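Local coordinates for protein cypemycin cysteine dehydrogenase (decarboxylating) (Streptomyces sp, PDB 6JDD) that catalyses the flavin-dependent oxidative decarboxylation of the C-terminal cysteine of the precursor peptide in the biosynthesis of the linaridin cypemycin, at residues 88-93 / 113-118; 99-104 / 134-139; 56-59 / 64-67. One frame throughout, in Å; residues are numbered along the deposited sequence.

Contact 1: residues 88-93 / 113-118; sequences ECFLVF and LMMLQL. With FAD (flavin-adenine dinucleotide), chain B.
F90 and V92 reach from strand 90-95 to M115 and L116 of helix 111-118, on one face of the Rossmann-like parallel sheet of this flavoprotein. The helix belongs to the crossover that carries the chain from strand 90-95 to its parallel neighbour 123-127, the short axes running at 126°. F90 and V92 both project toward the helix, while L91 between them faces helix 172-185 on the other side of the sheet. The F90 side chain meets M115 at a slant: CE2 lies 3.7 Å from M115 SD, and SD sits 4.9 Å from the ring centroid, a Met-aromatic contact. M115 CG is anti to the backbone N (chi1 -178°), which carries the thioether straight out to the sheet before the last bond bends CE back beside the ring, 3.8 Å from F90 CE2. L116 runs past F90 in the opposite sense, its CD2 packed 3.8 Å from F90 CB. No polar bond joins the two segments; the grip is wholly apolar and buried, and L123 of strand 123-127 touches both V92 and L116. From the outer side of the helix M114 CE reaches N1 of the FAD of chain B at 3.4 Å, a flavin hydrogen-bonded by a second subunit. The two branches of L116 divide the work: CD2 stays with F90, while CD1 rests 3.9 Å from V92 CG2.

Contact 2: residues 99-104 / 134-139; sequences TVMRLA and EIVENN. With FAD (flavin-adenine dinucleotide), chain C.
Two flat groups flank helix 97-104: the R102 guanidinium on the cofactor side, and the N139 carboxamide of the facing helix, beside M101. One face of the guanidinium lies against the FAD ribose of chain C, with C2B 4.1 Å above its centre. R102 NH1 forms a salt bridge with D109, and NH2 stands 3.5 Å from the bridging pyrophosphate oxygen O3P. The side chains of M101 and N139 cross at about a right angle, SD 3.5 Å from N139 CB. The amide turns back to its own helix, where ND2 donates to I135 O at 2.7 Å, tilted from the amide plane. That carbonyl also takes the backbone N-H of N139, the two donors arriving from opposite faces of its plane, and N139 OD1 is bonded to Q105 NE2. T99 donates from OG1 to FAD O1P at 2.7 Å; OG1 is anti to the carbonyl carbon (chi1 -84°), which sends the hydroxyl to the phosphate side. With an alanine in place of R102, D109 would probably be left without its charged mate and the ribose without its flat cover, weakening the hold on the cofactor. Between the helices, which cross at 54°, bends at chi2 and chi3 of M101 bring CE to 4.1 Å from V136 CG1, and A104 CB faces the backbone of N139. Helix 97-104 thus works on two fronts: its apolar flank packs on helix 134-142 without a hydrogen bond between the segments, while its polar flank offers a hydroxyl donor and a cation to the diphosphate, whose negative charge R102 probably helps to offset.

Contact 3: residues 56-59 / 64-67; sequences ALRH and KVWV. With FAD (flavin-adenine dinucleotide), chain D.
R58 and V65 make the polar link here: R58 NH2 donates to V65 O at 2.8 Å, with an N-H...O angle of 137°. The bond is bent, and the nitrogen sits above the carbonyl plane rather than on a lone pair. The same valine also packs on the arginine, its CG1 lying 4.2 Å above one face of the guanidinium, toward the rim. The extended run of R58 from CG to NE (chi2 -180°) carries the head group past V65, the two side chains crossing at a slant with R58 CG 4.0 Å from V65 CB. Deeper in, L57 CB touches V65 CG1 at 4.0 Å and L57 O approaches V65 CG2. V65 CG1 is anti to the backbone N (chi1 177°), which places one methyl against L57 and the guanidinium face, while CG2 faces the helix backbone.

What positions these groups is a beta-alpha-beta unit: helix 54-60 crosses over from strand 39-44 to strand 65-67, the outermost strand on its side of the sheet in this chain. L57 is backed by V42 and V44 of the preceding strand, V65 by V54 of the helix, and W66, facing the opposite way, packs on M115. R58 NH1 makes a long, weak ion pair with D74. On the outer side of the helix H59 lays one ring face against the flavin methyl C7M of FAD in chain D, 3.5 Å from NE2, a cofactor hydrogen-bonded by the fourth subunit. R58 thus spends a charged N-H on a neutral peptide carbonyl near the surface, tying helix 54-60 to strand 65-67, while the next residue offers a ring to a neighbouring subunit's flavin.

In the fold
All three contacts belong to one parallel sheet and its crossovers. Contacts 1 and 2 have centres about 16 Å apart and touch directly: Q117 NE2 probably bonds to L103 O at 3.1 Å, and L113 packs on R102. Contact 3, also about 16 Å from contact 1, meets it where W66 CZ2 lies 4.1 Å from M115 SD. Contacts 2 and 3 fall on opposite sides of the chain's centre, with about 10 Å between nearest atoms. Each neighbours a different FAD: the chain's own cofactor diphosphate at 99-104, and, at M114 and H59, flavins bound by two other subunits, so the chain helps build several cofactor sites in the oligomer.

Contact 1: residues 88-93 / 113-118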
# COMPACT_ATOMS: atom_id res chain seq x y z
N GLU A 88 1.51 -17.32 39.07
CA GLU A 88 1.85 -18.51 39.89
C GLU A 88 1.37 -19.79 39.21
O GLU A 88 1.70 -20.89 39.67
CB GLU A 88 1.22 -18.37 41.27
CG GLU A 88 1.86 -17.25 42.08
CD GLU A 88 1.19 -17.02 43.42
OE1 GLU A 88 1.09 -18.02 44.14
OE2 GLU A 88 0.74 -15.88 43.71
N CYS A 89 0.56 -19.67 38.17
CA CYS A 89 0.30 -20.84 37.30
C CYS A 89 0.04 -20.36 35.87
O CYS A 89 -0.07 -19.16 35.65
CB CYS A 89 -0.82 -21.68 37.88
SG CYS A 89 -2.46 -20.97 37.61
N PHE A 90 0.01 -21.29 34.93
CA PHE A 90 -0.13 -21.04 33.48
C PHE A 90 -1.18 -22.01 32.94
O PHE A 90 -1.02 -23.20 33.11
CB PHE A 90 1.20 -21.23 32.76
CG PHE A 90 2.23 -20.21 33.14
CD1 PHE A 90 2.94 -20.32 34.31
CD2 PHE A 90 2.44 -19.11 32.33
CE1 PHE A 90 3.88 -19.37 34.65
CE2 PHE A 90 3.40 -18.17 32.67
CZ PHE A 90 4.12 -18.30 33.83
N LEU A 91 -2.26 -21.47 32.40
CA LEU A 91 -3.37 -22.28 31.87
C LEU A 91 -3.37 -22.07 30.36
O LEU A 91 -3.49 -20.94 29.94
CB LEU A 91 -4.71 -21.87 32.50
CG LEU A 91 -4.70 -21.67 34.01
CD1 LEU A 91 -6.01 -21.06 34.49
CD2 LEU A 91 -4.43 -22.98 34.75
N VAL A 92 -3.21 -23.14 29.60
CA VAL A 92 -3.37 -23.10 28.12
C VAL A 92 -4.83 -23.44 27.80
O VAL A 92 -5.23 -24.58 27.92
CB VAL A 92 -2.35 -24.03 27.44
CG1 VAL A 92 -2.36 -23.84 25.93
CG2 VAL A 92 -0.95 -23.79 27.99
N PHE A 93 -5.60 -22.43 27.45
CA PHE A 93 -7.08 -22.43 27.54
C PHE A 93 -7.64 -21.64 26.37
O PHE A 93 -7.54 -20.42 26.37
CB PHE A 93 -7.52 -21.80 28.86
CG PHE A 93 -9.01 -21.86 29.10
CD1 PHE A 93 -9.65 -23.07 29.30
CD2 PHE A 93 -9.76 -20.70 29.11
CE1 PHE A 93 -11.01 -23.13 29.50
CE2 PHE A 93 -11.13 -20.77 29.32
CZ PHE A 93 -11.75 -21.98 29.52
N LEU A 113 5.69 -19.66 24.09
CA LEU A 113 6.28 -21.01 24.17
C LEU A 113 7.64 -20.96 24.86
O LEU A 113 7.92 -21.89 25.58
CB LEU A 113 6.25 -21.71 22.81
CG LEU A 113 5.22 -22.84 22.79
CD1 LEU A 113 3.96 -22.42 22.08
CD2 LEU A 113 5.78 -24.12 22.23
N MET A 114 8.44 -19.92 24.63
CA MET A 114 9.68 -19.76 25.41
C MET A 114 9.29 -19.79 26.90
O MET A 114 9.86 -20.55 27.65
CB MET A 114 10.41 -18.46 25.04
CG MET A 114 11.67 -18.17 25.85
SD MET A 114 12.99 -19.29 25.38
CE MET A 114 13.64 -18.44 23.94
N MET A 115 8.29 -18.98 27.24
CA MET A 115 7.80 -18.80 28.62
C MET A 115 7.39 -20.16 29.19
O MET A 115 7.84 -20.49 30.26
CB MET A 115 6.63 -17.83 28.56
CG MET A 115 6.05 -17.50 29.91
SD MET A 115 4.63 -16.41 29.71
CE MET A 115 3.42 -17.50 28.97
N LEU A 116 6.59 -20.93 28.45
CA LEU A 116 6.05 -22.21 28.93
C LEU A 116 7.20 -23.24 29.02
O LEU A 116 7.15 -24.09 29.90
CB LEU A 116 4.92 -22.68 28.01
CG LEU A 116 3.65 -21.85 28.08
CD1 LEU A 116 2.58 -22.39 27.16
CD2 LEU A 116 3.10 -21.76 29.48
N GLN A 117 8.21 -23.17 28.14
CA GLN A 117 9.40 -24.04 28.25
C GLN A 117 10.15 -23.72 29.55
O GLN A 117 10.68 -24.66 30.16
CB GLN A 117 10.37 -23.89 27.07
CG GLN A 117 9.89 -24.42 25.70
CD GLN A 117 9.43 -25.86 25.66
OE1 GLN A 117 9.81 -26.68 26.50
NE2 GLN A 117 8.59 -26.17 24.67
N LEU A 118 10.23 -22.46 29.98
CA LEU A 118 11.19 -22.08 31.05
C LEU A 118 10.50 -22.09 32.42
O LEU A 118 11.18 -22.16 33.45
CB LEU A 118 11.82 -20.72 30.73
CG LEU A 118 12.64 -20.64 29.45
CD1 LEU A 118 13.21 -19.26 29.30
CD2 LEU A 118 13.77 -21.63 29.48
PA FAD B . 13.89 -17.99 12.57
O1A FAD B . 14.17 -18.36 11.15
O2A FAD B . 13.71 -16.54 12.90
O5B FAD B . 12.62 -18.82 13.10
C5B FAD B . 11.30 -18.23 12.96
C4B FAD B . 10.27 -19.33 12.96
O4B FAD B . 9.38 -19.14 11.82
C3B FAD B . 10.80 -20.76 12.83
O3B FAD B . 10.03 -21.67 13.60
C2B FAD B . 10.67 -21.04 11.33
O2B FAD B . 10.57 -22.41 11.04
C1B FAD B . 9.37 -20.30 11.02
N9A FAD B . 9.26 -19.88 9.62
C8A FAD B . 9.78 -20.51 8.52
N7A FAD B . 9.49 -19.88 7.40
C5A FAD B . 8.75 -18.77 7.80
C6A FAD B . 8.15 -17.72 7.09
N6A FAD B . 8.21 -17.59 5.77
N1A FAD B . 7.48 -16.78 7.80
C2A FAD B . 7.42 -16.92 9.14
N3A FAD B . 7.94 -17.86 9.91
C4A FAD B . 8.60 -18.77 9.17
N1 FAD B . 16.13 -17.18 22.07
C2 FAD B . 17.18 -17.94 22.46
O2 FAD B . 17.20 -19.16 22.26
N3 FAD B . 18.26 -17.40 23.09
C4 FAD B . 18.35 -16.06 23.37
O4 FAD B . 19.34 -15.62 23.94
C4X FAD B . 17.28 -15.24 22.98
N5 FAD B . 17.34 -13.96 23.23
C5X FAD B . 16.28 -13.18 22.84
C6 FAD B . 16.34 -11.80 23.11
C7 FAD B . 15.31 -10.96 22.74
C7M FAD B . 15.41 -9.49 23.04
C8 FAD B . 14.18 -11.49 22.08
C8M FAD B . 13.04 -10.59 21.67
C9 FAD B . 14.11 -12.84 21.81
C9A FAD B . 15.16 -13.71 22.18
N10 FAD B . 15.12 -15.08 21.93
C10 FAD B . 16.17 -15.89 22.31
C1' FAD B . 13.96 -15.67 21.25
C2' FAD B . 14.23 -15.92 19.77
O2' FAD B . 14.40 -14.68 19.10
C3' FAD B . 13.07 -16.70 19.13
O3' FAD B . 13.04 -18.02 19.66
C4' FAD B . 13.16 -16.77 17.60
O4' FAD B . 12.03 -17.48 17.09
C5' FAD B . 14.43 -17.43 17.13
O5' FAD B . 14.36 -17.63 15.69
P FAD B . 15.68 -18.10 14.90
O1P FAD B . 16.26 -19.28 15.61
O2P FAD B . 16.54 -16.90 14.66
O3P FAD B . 15.05 -18.58 13.50

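Contact 2: residues 99-104 / 134-139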
# COMPACT_ATOMS: atom_id res chain seq x y z
N THR A 99 -0.27 -26.67 19.49
CA THR A 99 0.43 -25.95 20.59
C THR A 99 1.06 -27.03 21.47
O THR A 99 2.22 -26.88 21.88
CB THR A 99 -0.46 -24.93 21.33
OG1 THR A 99 -0.54 -23.64 20.69
CG2 THR A 99 0.07 -24.66 22.73
N VAL A 100 0.31 -28.11 21.72
CA VAL A 100 0.79 -29.21 22.59
C VAL A 100 1.96 -29.96 21.94
O VAL A 100 2.89 -30.23 22.65
CB VAL A 100 -0.37 -30.12 22.97
CG1 VAL A 100 0.12 -31.33 23.73
CG2 VAL A 100 -1.33 -29.31 23.80
N MET A 101 1.92 -30.22 20.63
CA MET A 101 3.08 -30.79 19.93
C MET A 101 4.32 -29.88 20.08
O MET A 101 5.39 -30.37 20.40
CB MET A 101 2.76 -31.05 18.45
CG MET A 101 1.64 -32.00 18.20
SD MET A 101 1.89 -33.72 18.84
CE MET A 101 1.25 -33.55 20.51
N ARG A 102 4.15 -28.57 19.86
CA ARG A 102 5.27 -27.60 19.97
C ARG A 102 5.86 -27.62 21.38
O ARG A 102 7.09 -27.53 21.51
CB ARG A 102 4.79 -26.19 19.60
CG ARG A 102 4.65 -25.96 18.10
CD ARG A 102 4.81 -24.49 17.73
NE ARG A 102 3.65 -23.69 18.11
CZ ARG A 102 3.72 -22.48 18.64
NH1 ARG A 102 4.89 -21.91 18.85
NH2 ARG A 102 2.61 -21.83 18.95
N LEU A 103 4.99 -27.74 22.40
CA LEU A 103 5.42 -27.76 23.82
C LEU A 103 6.20 -29.05 24.10
O LEU A 103 7.28 -29.00 24.64
CB LEU A 103 4.15 -27.65 24.66
CG LEU A 103 4.38 -27.48 26.14
CD1 LEU A 103 5.22 -26.24 26.45
CD2 LEU A 103 3.02 -27.44 26.81
N ALA A 104 5.64 -30.17 23.67
CA ALA A 104 6.23 -31.52 23.78
C ALA A 104 7.57 -31.59 23.05
O ALA A 104 8.29 -32.53 23.30
CB ALA A 104 5.28 -32.53 23.18
N GLU A 134 -1.14 -42.29 16.92
CA GLU A 134 -0.10 -42.92 17.79
C GLU A 134 1.05 -41.94 18.04
O GLU A 134 1.62 -41.95 19.16
CB GLU A 134 0.36 -44.24 17.16
CG GLU A 134 -0.81 -45.22 16.93
CD GLU A 134 -1.64 -45.19 15.63
OE1 GLU A 134 -2.15 -46.28 15.28
OE2 GLU A 134 -1.82 -44.10 14.96
N ILE A 135 1.35 -41.11 17.04
CA ILE A 135 2.50 -40.19 17.11
C ILE A 135 2.13 -39.01 18.00
O ILE A 135 2.94 -38.60 18.81
CB ILE A 135 2.85 -39.77 15.69
CG1 ILE A 135 3.50 -40.94 14.97
CG2 ILE A 135 3.73 -38.54 15.71
CD1 ILE A 135 3.67 -40.69 13.51
N VAL A 136 0.89 -38.56 17.91
CA VAL A 136 0.39 -37.48 18.81
C VAL A 136 0.44 -37.97 20.27
O VAL A 136 0.91 -37.25 21.13
CB VAL A 136 -1.02 -37.04 18.36
CG1 VAL A 136 -1.69 -36.14 19.36
CG2 VAL A 136 -0.99 -36.36 17.00
N GLU A 137 -0.06 -39.17 20.52
CA GLU A 137 -0.13 -39.76 21.88
C GLU A 137 1.30 -39.85 22.42
O GLU A 137 1.47 -39.60 23.61
CB GLU A 137 -0.91 -41.09 21.86
CG GLU A 137 -2.42 -40.87 21.78
CD GLU A 137 -3.30 -41.85 20.95
OE1 GLU A 137 -2.90 -43.08 20.78
OE2 GLU A 137 -4.42 -41.43 20.44
N ASN A 138 2.29 -40.17 21.57
CA ASN A 138 3.68 -40.28 22.06
C ASN A 138 4.20 -38.94 22.52
O ASN A 138 4.85 -38.88 23.60
CB ASN A 138 4.64 -40.96 21.09
CG ASN A 138 4.55 -42.47 21.15
OD1 ASN A 138 3.89 -43.07 22.04
ND2 ASN A 138 5.20 -43.06 20.17
N ASN A 139 3.97 -37.92 21.72
CA ASN A 139 4.32 -36.50 22.03
C ASN A 139 3.62 -35.98 23.31
O ASN A 139 4.29 -35.36 24.12
CB ASN A 139 4.09 -35.60 20.82
CG ASN A 139 5.14 -35.85 19.76
OD1 ASN A 139 6.27 -35.46 19.92
ND2 ASN A 139 4.85 -36.65 18.77
PA FAD C . 0.04 -20.17 16.36
O1A FAD C . 1.01 -19.26 17.05
O2A FAD C . -1.10 -19.56 15.63
O5B FAD C . 0.84 -21.15 15.38
C5B FAD C . 1.03 -20.75 14.00
C4B FAD C . 2.23 -21.48 13.44
O4B FAD C . 3.11 -20.51 12.80
C3B FAD C . 3.11 -22.22 14.45
O3B FAD C . 3.63 -23.43 13.90
C2B FAD C . 4.22 -21.21 14.74
O2B FAD C . 5.41 -21.82 15.19
C1B FAD C . 4.40 -20.58 13.36
N9A FAD C . 4.95 -19.23 13.40
C8A FAD C . 5.82 -18.70 14.32
N7A FAD C . 6.12 -17.45 14.07
C5A FAD C . 5.41 -17.14 12.92
C6A FAD C . 5.30 -15.96 12.16
N6A FAD C . 5.94 -14.83 12.44
N1A FAD C . 4.49 -15.99 11.07
C2A FAD C . 3.85 -17.13 10.79
N3A FAD C . 3.87 -18.30 11.44
C4A FAD C . 4.68 -18.23 12.50
N1 FAD C . -6.88 -27.08 16.17
C2 FAD C . -6.99 -27.80 17.32
O2 FAD C . -6.01 -28.38 17.80
N3 FAD C . -8.17 -27.92 17.99
C4 FAD C . -9.32 -27.32 17.54
O4 FAD C . -10.36 -27.45 18.17
C4X FAD C . -9.25 -26.56 16.35
N5 FAD C . -10.34 -25.98 15.92
C5X FAD C . -10.24 -25.25 14.76
C6 FAD C . -11.40 -24.62 14.27
C7 FAD C . -11.38 -23.88 13.12
C7M FAD C . -12.64 -23.21 12.63
C8 FAD C . -10.17 -23.74 12.40
C8M FAD C . -10.12 -22.92 11.14
C9 FAD C . -9.02 -24.35 12.87
C9A FAD C . -9.04 -25.12 14.05
N10 FAD C . -7.90 -25.75 14.55
C10 FAD C . -7.96 -26.49 15.71
C1' FAD C . -6.62 -25.63 13.83
C2' FAD C . -5.70 -24.60 14.47
O2' FAD C . -6.27 -23.30 14.34
C3' FAD C . -4.32 -24.62 13.81
O3' FAD C . -3.66 -25.84 14.13
C4' FAD C . -3.42 -23.45 14.23
O4' FAD C . -2.17 -23.54 13.56
C5' FAD C . -3.19 -23.41 15.73
O5' FAD C . -2.19 -22.40 16.03
P FAD C . -1.93 -21.99 17.56
O1P FAD C . -1.73 -23.23 18.35
O2P FAD C . -2.99 -21.03 17.98
O3P FAD C . -0.53 -21.21 17.44

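Contact 3: residues 56-59 / 64-67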
# COMPACT_ATOMS: atom_id res chain seq x y z
N ALA A 56 -10.88 -6.76 23.39
CA ALA A 56 -11.89 -7.12 24.41
C ALA A 56 -11.20 -7.67 25.68
O ALA A 56 -11.62 -7.32 26.80
CB ALA A 56 -12.89 -8.07 23.82
N LEU A 57 -10.13 -8.45 25.53
CA LEU A 57 -9.39 -9.01 26.68
C LEU A 57 -8.67 -7.88 27.43
O LEU A 57 -8.56 -7.95 28.66
CB LEU A 57 -8.38 -10.06 26.19
CG LEU A 57 -8.97 -11.33 25.59
CD1 LEU A 57 -7.88 -12.12 24.88
CD2 LEU A 57 -9.64 -12.19 26.62
N ARG A 58 -8.12 -6.92 26.70
CA ARG A 58 -7.49 -5.76 27.37
C ARG A 58 -8.50 -5.13 28.33
O ARG A 58 -8.07 -4.63 29.36
CB ARG A 58 -6.98 -4.72 26.37
CG ARG A 58 -5.71 -5.12 25.66
CD ARG A 58 -5.24 -4.05 24.69
NE ARG A 58 -4.52 -4.69 23.61
CZ ARG A 58 -3.35 -5.33 23.76
NH1 ARG A 58 -2.76 -5.89 22.71
NH2 ARG A 58 -2.76 -5.40 24.96
N HIS A 59 -9.80 -5.13 28.01
CA HIS A 59 -10.87 -4.59 28.89
C HIS A 59 -11.23 -5.61 29.97
O HIS A 59 -11.32 -5.23 31.13
CB HIS A 59 -12.08 -4.09 28.08
CG HIS A 59 -11.74 -2.91 27.23
ND1 HIS A 59 -11.55 -1.65 27.78
CD2 HIS A 59 -11.45 -2.80 25.90
CE1 HIS A 59 -11.17 -0.81 26.82
NE2 HIS A 59 -11.11 -1.50 25.64
N LYS A 64 -1.51 -7.98 32.24
CA LYS A 64 -0.98 -7.64 30.89
C LYS A 64 -1.64 -8.53 29.85
O LYS A 64 -1.94 -9.71 30.15
CB LYS A 64 0.53 -7.82 30.88
CG LYS A 64 1.27 -6.84 31.78
CD LYS A 64 0.66 -5.42 31.79
CE LYS A 64 1.64 -4.30 32.08
NZ LYS A 64 2.35 -4.49 33.37
N VAL A 65 -1.89 -7.96 28.68
CA VAL A 65 -2.48 -8.73 27.56
C VAL A 65 -1.56 -8.51 26.37
O VAL A 65 -1.17 -7.39 26.14
CB VAL A 65 -3.93 -8.34 27.27
CG1 VAL A 65 -4.49 -9.09 26.07
CG2 VAL A 65 -4.83 -8.58 28.45
N TRP A 66 -1.18 -9.58 25.70
CA TRP A 66 -0.27 -9.48 24.54
C TRP A 66 -0.52 -10.59 23.52
O TRP A 66 -1.00 -11.68 23.87
CB TRP A 66 1.18 -9.45 24.97
CG TRP A 66 1.58 -10.37 26.07
CD1 TRP A 66 1.49 -10.11 27.41
CD2 TRP A 66 2.23 -11.64 25.96
NE1 TRP A 66 2.01 -11.13 28.13
CE2 TRP A 66 2.48 -12.08 27.27
CE3 TRP A 66 2.62 -12.46 24.89
CZ2 TRP A 66 3.10 -13.30 27.55
CZ3 TRP A 66 3.24 -13.65 25.16
CH2 TRP A 66 3.47 -14.06 26.47
N VAL A 67 -0.21 -10.27 22.28
CA VAL A 67 -0.22 -11.24 21.18
C VAL A 67 1.10 -12.01 21.25
O VAL A 67 2.15 -11.38 21.51
CB VAL A 67 -0.44 -10.56 19.83
CG1 VAL A 67 -0.31 -11.58 18.72
CG2 VAL A 67 -1.81 -9.89 19.81
PA FAD D . -21.71 1.23 14.20
O1A FAD D . -22.25 0.69 12.91
O2A FAD D . -20.34 0.82 14.61
O5B FAD D . -21.81 2.83 14.19
C5B FAD D . -20.67 3.59 13.70
C4B FAD D . -21.14 4.95 13.24
O4B FAD D . -20.62 5.20 11.91
C3B FAD D . -22.67 5.13 13.13
O3B FAD D . -23.05 6.45 13.50
C2B FAD D . -22.93 4.86 11.64
O2B FAD D . -24.11 5.48 11.17
C1B FAD D . -21.68 5.47 11.01
N9A FAD D . -21.34 4.90 9.72
C8A FAD D . -22.19 4.40 8.77
N7A FAD D . -21.56 3.96 7.70
C5A FAD D . -20.22 4.19 7.97
C6A FAD D . -19.05 3.94 7.23
N6A FAD D . -19.04 3.39 6.02
N1A FAD D . -17.87 4.30 7.79
C2A FAD D . -17.89 4.86 9.01
N3A FAD D . -18.92 5.14 9.80
C4A FAD D . -20.07 4.77 9.21
N1 FAD D . -21.56 2.23 23.94
C2 FAD D . -22.70 1.85 24.56
O2 FAD D . -23.79 2.33 24.23
N3 FAD D . -22.71 0.93 25.56
C4 FAD D . -21.55 0.33 26.00
O4 FAD D . -21.61 -0.49 26.91
C4X FAD D . -20.34 0.70 25.38
N5 FAD D . -19.24 0.13 25.79
C5X FAD D . -18.07 0.51 25.17
C6 FAD D . -16.87 -0.09 25.60
C7 FAD D . -15.67 0.24 25.03
C7M FAD D . -14.40 -0.42 25.51
C8 FAD D . -15.63 1.19 23.98
C8M FAD D . -14.32 1.56 23.33
C9 FAD D . -16.80 1.78 23.55
C9A FAD D . -18.04 1.45 24.13
N10 FAD D . -19.24 2.03 23.72
C10 FAD D . -20.43 1.68 24.33
C1' FAD D . -19.24 3.03 22.64
C2' FAD D . -19.67 2.43 21.31
O2' FAD D . -18.70 1.48 20.88
C3' FAD D . -19.83 3.51 20.25
O3' FAD D . -20.95 4.33 20.58
C4' FAD D . -20.02 2.96 18.83
O4' FAD D . -20.14 4.04 17.91
C5' FAD D . -21.23 2.07 18.72
O5' FAD D . -21.46 1.73 17.32
P FAD D . -22.54 0.60 16.95
O1P FAD D . -23.81 0.91 17.66
O2P FAD D . -21.91 -0.74 17.14
O3P FAD D . -22.74 0.87 15.38